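Local coordinates for protein 2-Cys peroxiredoxin (Plasmodium yoelii, PDB 2H01) that probably reduces hydrogen peroxide and organic hydroperoxides to water and alcohols as a thiol-dependent peroxidase of the peroxiredoxin family, at residues K10-F15 with F20-L25; V34-Y39 with T98-I103. All blocks are in the same frame, centred on the assembly; numbering follows the deposited sequence.

How the contacts relate
From the N terminus, the chain first makes contact 1. Strands 10-14 and 20-24 are joined by a five-residue turn, so the contact closes a beta hairpin. The chain then runs on into strand 33-38, which opens contact 2. That contact closes only 58 residues later, after helices 49-56, 58-63 and 76-83 and strand 66-72. The two contacts therefore follow in series; neither nests in nor crosses the other. They meet in space, because strands 10-14 and 98-101 are antiparallel neighbours in one sheet. Glu12 O and Val14 O probably bond to Ser101 N and Leu99 N. The hairpin thus extends the thioredoxin-like sheet that contact 2 spans.

Contact 1: K10-F15 with F20-L25; sequences KAEAVF and FGEVSL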
# COMPACT_ATOMS: atom_id res chain seq x y z
N LYS A 10 11.94 -5.30 5.97
CA LYS A 10 12.84 -4.19 6.08
C LYS A 10 13.37 -3.83 4.70
O LYS A 10 14.20 -4.53 4.16
CB LYS A 10 14.01 -4.56 6.99
CG LYS A 10 14.61 -3.38 7.72
CD LYS A 10 16.11 -3.44 7.82
CE LYS A 10 16.58 -4.75 8.40
NZ LYS A 10 16.84 -4.69 9.86
N ALA A 11 12.86 -2.76 4.12
CA ALA A 11 13.25 -2.41 2.75
C ALA A 11 13.87 -1.04 2.54
O ALA A 11 13.63 -0.12 3.32
CB ALA A 11 12.05 -2.57 1.81
N GLU A 12 14.67 -0.92 1.48
CA GLU A 12 15.29 0.35 1.12
C GLU A 12 14.11 1.18 0.62
O GLU A 12 13.12 0.62 0.14
CB GLU A 12 16.32 0.17 -0.01
CG GLU A 12 17.60 -0.58 0.36
CD GLU A 12 18.37 0.09 1.50
OE1 GLU A 12 17.88 0.06 2.65
OE2 GLU A 12 19.47 0.64 1.25
N ALA A 13 14.22 2.49 0.70
CA ALA A 13 13.10 3.33 0.27
C ALA A 13 13.48 4.70 -0.24
O ALA A 13 14.52 5.26 0.12
CB ALA A 13 12.11 3.48 1.43
N VAL A 14 12.69 5.17 -1.18
CA VAL A 14 12.71 6.55 -1.60
C VAL A 14 11.54 7.30 -1.05
O VAL A 14 10.39 6.96 -1.31
CB VAL A 14 12.64 6.69 -3.08
CG1 VAL A 14 12.98 8.09 -3.47
CG2 VAL A 14 13.53 5.71 -3.73
N PHE A 15 11.83 8.34 -0.29
CA PHE A 15 10.77 9.13 0.31
C PHE A 15 10.24 10.22 -0.62
O PHE A 15 10.73 10.40 -1.73
CB PHE A 15 11.27 9.76 1.61
CG PHE A 15 11.70 8.75 2.65
CD1 PHE A 15 10.80 7.83 3.16
CD2 PHE A 15 13.01 8.73 3.12
CE1 PHE A 15 11.19 6.90 4.13
CE2 PHE A 15 13.41 7.81 4.09
CZ PHE A 15 12.50 6.89 4.60
N PHE A 20 16.91 8.80 0.26
CA PHE A 20 16.88 7.35 0.38
C PHE A 20 16.79 7.05 1.85
O PHE A 20 17.08 7.92 2.68
CB PHE A 20 18.14 6.69 -0.17
CG PHE A 20 18.22 6.67 -1.66
CD1 PHE A 20 17.06 6.59 -2.43
CD2 PHE A 20 19.46 6.71 -2.30
CE1 PHE A 20 17.14 6.55 -3.82
CE2 PHE A 20 19.54 6.67 -3.69
CZ PHE A 20 18.38 6.59 -4.45
N GLY A 21 16.37 5.84 2.18
CA GLY A 21 16.26 5.46 3.57
C GLY A 21 15.75 4.04 3.70
O GLY A 21 15.52 3.37 2.70
N GLU A 22 15.58 3.60 4.94
CA GLU A 22 15.10 2.26 5.20
C GLU A 22 13.73 2.33 5.87
O GLU A 22 13.46 3.24 6.65
CB GLU A 22 16.08 1.52 6.09
CG GLU A 22 15.67 0.10 6.44
CD GLU A 22 16.71 -0.59 7.30
OE1 GLU A 22 17.03 -0.05 8.39
OE2 GLU A 22 17.20 -1.66 6.89
N VAL A 23 12.85 1.41 5.51
CA VAL A 23 11.56 1.29 6.15
C VAL A 23 11.21 -0.13 6.55
O VAL A 23 11.39 -1.07 5.80
CB VAL A 23 10.42 1.81 5.27
CG1 VAL A 23 9.08 1.49 5.92
CG2 VAL A 23 10.54 3.28 5.05
N SER A 24 10.65 -0.26 7.74
CA SER A 24 10.21 -1.55 8.25
C SER A 24 8.72 -1.41 8.51
O SER A 24 8.25 -0.35 8.91
CB SER A 24 10.93 -1.91 9.56
OG SER A 24 12.32 -2.10 9.38
N LEU A 25 7.97 -2.48 8.29
CA LEU A 25 6.55 -2.41 8.52
C LEU A 25 6.30 -2.03 9.97
O LEU A 25 5.43 -1.20 10.27
CB LEU A 25 5.91 -3.76 8.22
CG LEU A 25 4.39 -3.75 8.21
CD1 LEU A 25 3.91 -2.62 7.33
CD2 LEU A 25 3.86 -5.07 7.72
O HOH W 1 18.52 3.41 1.78
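Ala11 and Val23 form a hydrogen-bonded pair in this antiparallel beta hairpin. Ala11 N donates to Val23 O at 2.8 Å. Val23 N returns a nearly straight bond (170°) to Ala11 O. Ala13 and Gly21 form the next such pair, less regularly. Ala13 N lies 2.5 Å from Gly21 O, a short and bent bond in the model. Gly21 N to Ala13 O is only a weak bond, with an angle of 128°. Between these pairs, Glu12 turns its backbone O to strand 98-101, outside the hairpin. Each edge of strand 10-14 thus has its own partner strand. Gly21 O has a second, weak donor in a water, which also makes a weak bond to Glu12 OE2. That carboxylate is further held by a salt bridge to Lys76. Ser24 N is satisfied by Asp27.

One face of the hairpin is apolar. Phe15 CG lies beside its backbone N (chi1 -60°), and the ring folds back beside strand 20-24. CE2 of Phe15 comes 3.7 Å from Gly21 CA, where no side chain intervenes. At CE1, the Phe15 ring meets Val23 CG2 at 3.8 Å, and that methyl is also 4.0 Å from Ala13 CB. On the other face, Val14 CG2 sits at the edge of the Phe20 ring, in its plane, 3.7 Å from CE1. Phe20 also takes part in a cation-pi contact with Lys76 and an edge-to-face pair with Phe77. Lys10 and Glu22 carry opposite charges near each other but form no salt bridge in the model. Their side chains clash, so their exact placing is doubtful. The chemistry implies a hairpin held by its backbone, most regularly at Ala11-Val23, with one apolar face and one mixed face, where Glu12, Val14 and Phe20 meet helix 76-83.

Contact 2: V34-Y39 with T98-I103; sequences VLLYFY and TLISDI
Leu36 and Ile100 meet methyl to methyl, CD1 to CD1 at 4.2 Å, in the sheet of the thioredoxin-like fold. The two strands are not direct neighbours. Strand 66-72 runs parallel to both and lies between them, and no hydrogen bond joins the two segments. The nearest backbones are those of Tyr37 and Leu99, with CA atoms 9.6 Å apart. Only side chains bridge the gap.

Leu36 and Ile100 bridge it on one face of the sheet. Tyr37, Tyr39 and Leu99 do so on the other, the side of helix 49-56. Tyr37 CG sits between the backbone N and the carbonyl carbon (chi1 69°), and the ring carries its OH across to Leu99 CD2 at 3.7 Å. The two side chains meet at an oblique angle. Ile51 and Leu54 of helix 49-56 pack on Tyr37, and Ile51 also touches Tyr39.

Further out, Tyr37 and Leu35 share backbone bonds with strand 66-72. Ile100 O accepts a bond from His79 NE2 of helix 76-83. The side chain of Tyr39 is about 11 Å from that of Cys47, the predicted peroxidatic cysteine. The hydroxyl of Tyr39 is held by Asp42 OD1, and the same OH lies 4.3 Å from Leu99 CD1, the second methyl of that leucine.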
# COMPACT_ATOMS: atom_id res chain seq x y z
N VAL A 34 -1.48 1.38 7.77
CA VAL A 34 -0.65 1.35 6.56
C VAL A 34 -1.40 0.81 5.36
O VAL A 34 -2.09 -0.20 5.46
CB VAL A 34 0.60 0.46 6.76
CG1 VAL A 34 1.44 0.45 5.47
CG2 VAL A 34 1.43 0.96 7.94
N LEU A 35 -1.28 1.51 4.23
CA LEU A 35 -1.89 1.04 2.99
C LEU A 35 -0.70 0.65 2.11
O LEU A 35 -0.04 1.51 1.51
CB LEU A 35 -2.72 2.13 2.29
CG LEU A 35 -3.72 1.73 1.17
CD1 LEU A 35 -3.01 1.32 -0.10
CD2 LEU A 35 -4.59 0.60 1.65
N LEU A 36 -0.40 -0.64 2.07
CA LEU A 36 0.69 -1.16 1.26
C LEU A 36 0.10 -1.63 -0.06
O LEU A 36 -0.85 -2.42 -0.07
CB LEU A 36 1.36 -2.36 1.96
CG LEU A 36 2.42 -3.09 1.11
CD1 LEU A 36 3.64 -2.19 0.93
CD2 LEU A 36 2.82 -4.41 1.76
N TYR A 37 0.65 -1.14 -1.18
CA TYR A 37 0.15 -1.55 -2.48
C TYR A 37 1.27 -2.00 -3.40
O TYR A 37 2.41 -1.53 -3.28
CB TYR A 37 -0.65 -0.41 -3.15
CG TYR A 37 0.16 0.80 -3.60
CD1 TYR A 37 0.39 1.87 -2.74
CD2 TYR A 37 0.67 0.87 -4.89
CE1 TYR A 37 1.10 2.99 -3.15
CE2 TYR A 37 1.39 1.99 -5.32
CZ TYR A 37 1.60 3.04 -4.44
OH TYR A 37 2.30 4.15 -4.87
N PHE A 38 0.96 -2.92 -4.30
CA PHE A 38 1.95 -3.46 -5.23
C PHE A 38 1.66 -3.18 -6.70
O PHE A 38 0.51 -3.16 -7.14
CB PHE A 38 2.07 -4.99 -5.09
CG PHE A 38 2.64 -5.45 -3.79
CD1 PHE A 38 1.84 -5.60 -2.67
CD2 PHE A 38 4.00 -5.74 -3.68
CE1 PHE A 38 2.37 -6.04 -1.45
CE2 PHE A 38 4.55 -6.18 -2.46
CZ PHE A 38 3.73 -6.33 -1.35
N TYR A 39 2.71 -2.95 -7.47
CA TYR A 39 2.56 -2.77 -8.90
C TYR A 39 3.74 -3.54 -9.51
O TYR A 39 4.77 -3.73 -8.87
CB TYR A 39 2.56 -1.29 -9.30
CG TYR A 39 3.78 -0.49 -8.92
CD1 TYR A 39 3.95 0.01 -7.63
CD2 TYR A 39 4.78 -0.23 -9.87
CE1 TYR A 39 5.07 0.74 -7.29
CE2 TYR A 39 5.91 0.50 -9.54
CZ TYR A 39 6.05 0.99 -8.24
OH TYR A 39 7.16 1.71 -7.91
N THR A 98 6.05 7.58 0.20
CA THR A 98 7.17 6.69 -0.04
C THR A 98 6.96 5.45 -0.90
O THR A 98 5.90 4.84 -0.91
CB THR A 98 7.85 6.27 1.31
OG1 THR A 98 8.15 4.86 1.30
CG2 THR A 98 6.98 6.61 2.49
N LEU A 99 8.00 5.11 -1.67
CA LEU A 99 7.99 3.93 -2.52
C LEU A 99 9.08 3.01 -1.96
O LEU A 99 10.20 3.45 -1.72
CB LEU A 99 8.32 4.32 -3.97
CG LEU A 99 7.33 5.23 -4.71
CD1 LEU A 99 7.85 5.51 -6.12
CD2 LEU A 99 5.97 4.56 -4.79
N ILE A 100 8.95 1.87 -1.85
CA ILE A 100 9.98 0.98 -1.33
C ILE A 100 10.43 -0.02 -2.38
O ILE A 100 9.68 -0.32 -3.33
CB ILE A 100 9.47 0.24 -0.08
CG1 ILE A 100 8.23 -0.59 -0.41
CG2 ILE A 100 9.17 1.23 1.04
CD1 ILE A 100 7.81 -1.53 0.70
N SER A 101 11.47 -0.59 -2.10
CA SER A 101 12.11 -1.41 -3.11
C SER A 101 12.22 -2.85 -2.67
O SER A 101 12.93 -3.15 -1.71
CB SER A 101 13.50 -0.85 -3.43
OG SER A 101 14.24 -1.74 -4.26
N ASP A 102 11.55 -3.72 -3.41
CA ASP A 102 11.51 -5.16 -3.16
C ASP A 102 12.47 -5.95 -4.05
O ASP A 102 12.05 -6.80 -4.82
CB ASP A 102 10.08 -5.69 -3.31
CG ASP A 102 9.92 -7.11 -2.80
OD1 ASP A 102 10.73 -7.54 -1.98
OD2 ASP A 102 9.02 -7.86 -3.19
N ILE A 103 13.76 -5.66 -3.93
CA ILE A 103 14.74 -6.09 -4.91
C ILE A 103 15.14 -7.55 -4.81
O ILE A 103 15.64 -8.11 -5.76
CB ILE A 103 15.99 -5.20 -4.90
CG1 ILE A 103 17.05 -5.80 -5.80
CG2 ILE A 103 16.54 -5.08 -3.51
CD1 ILE A 103 17.64 -4.83 -6.73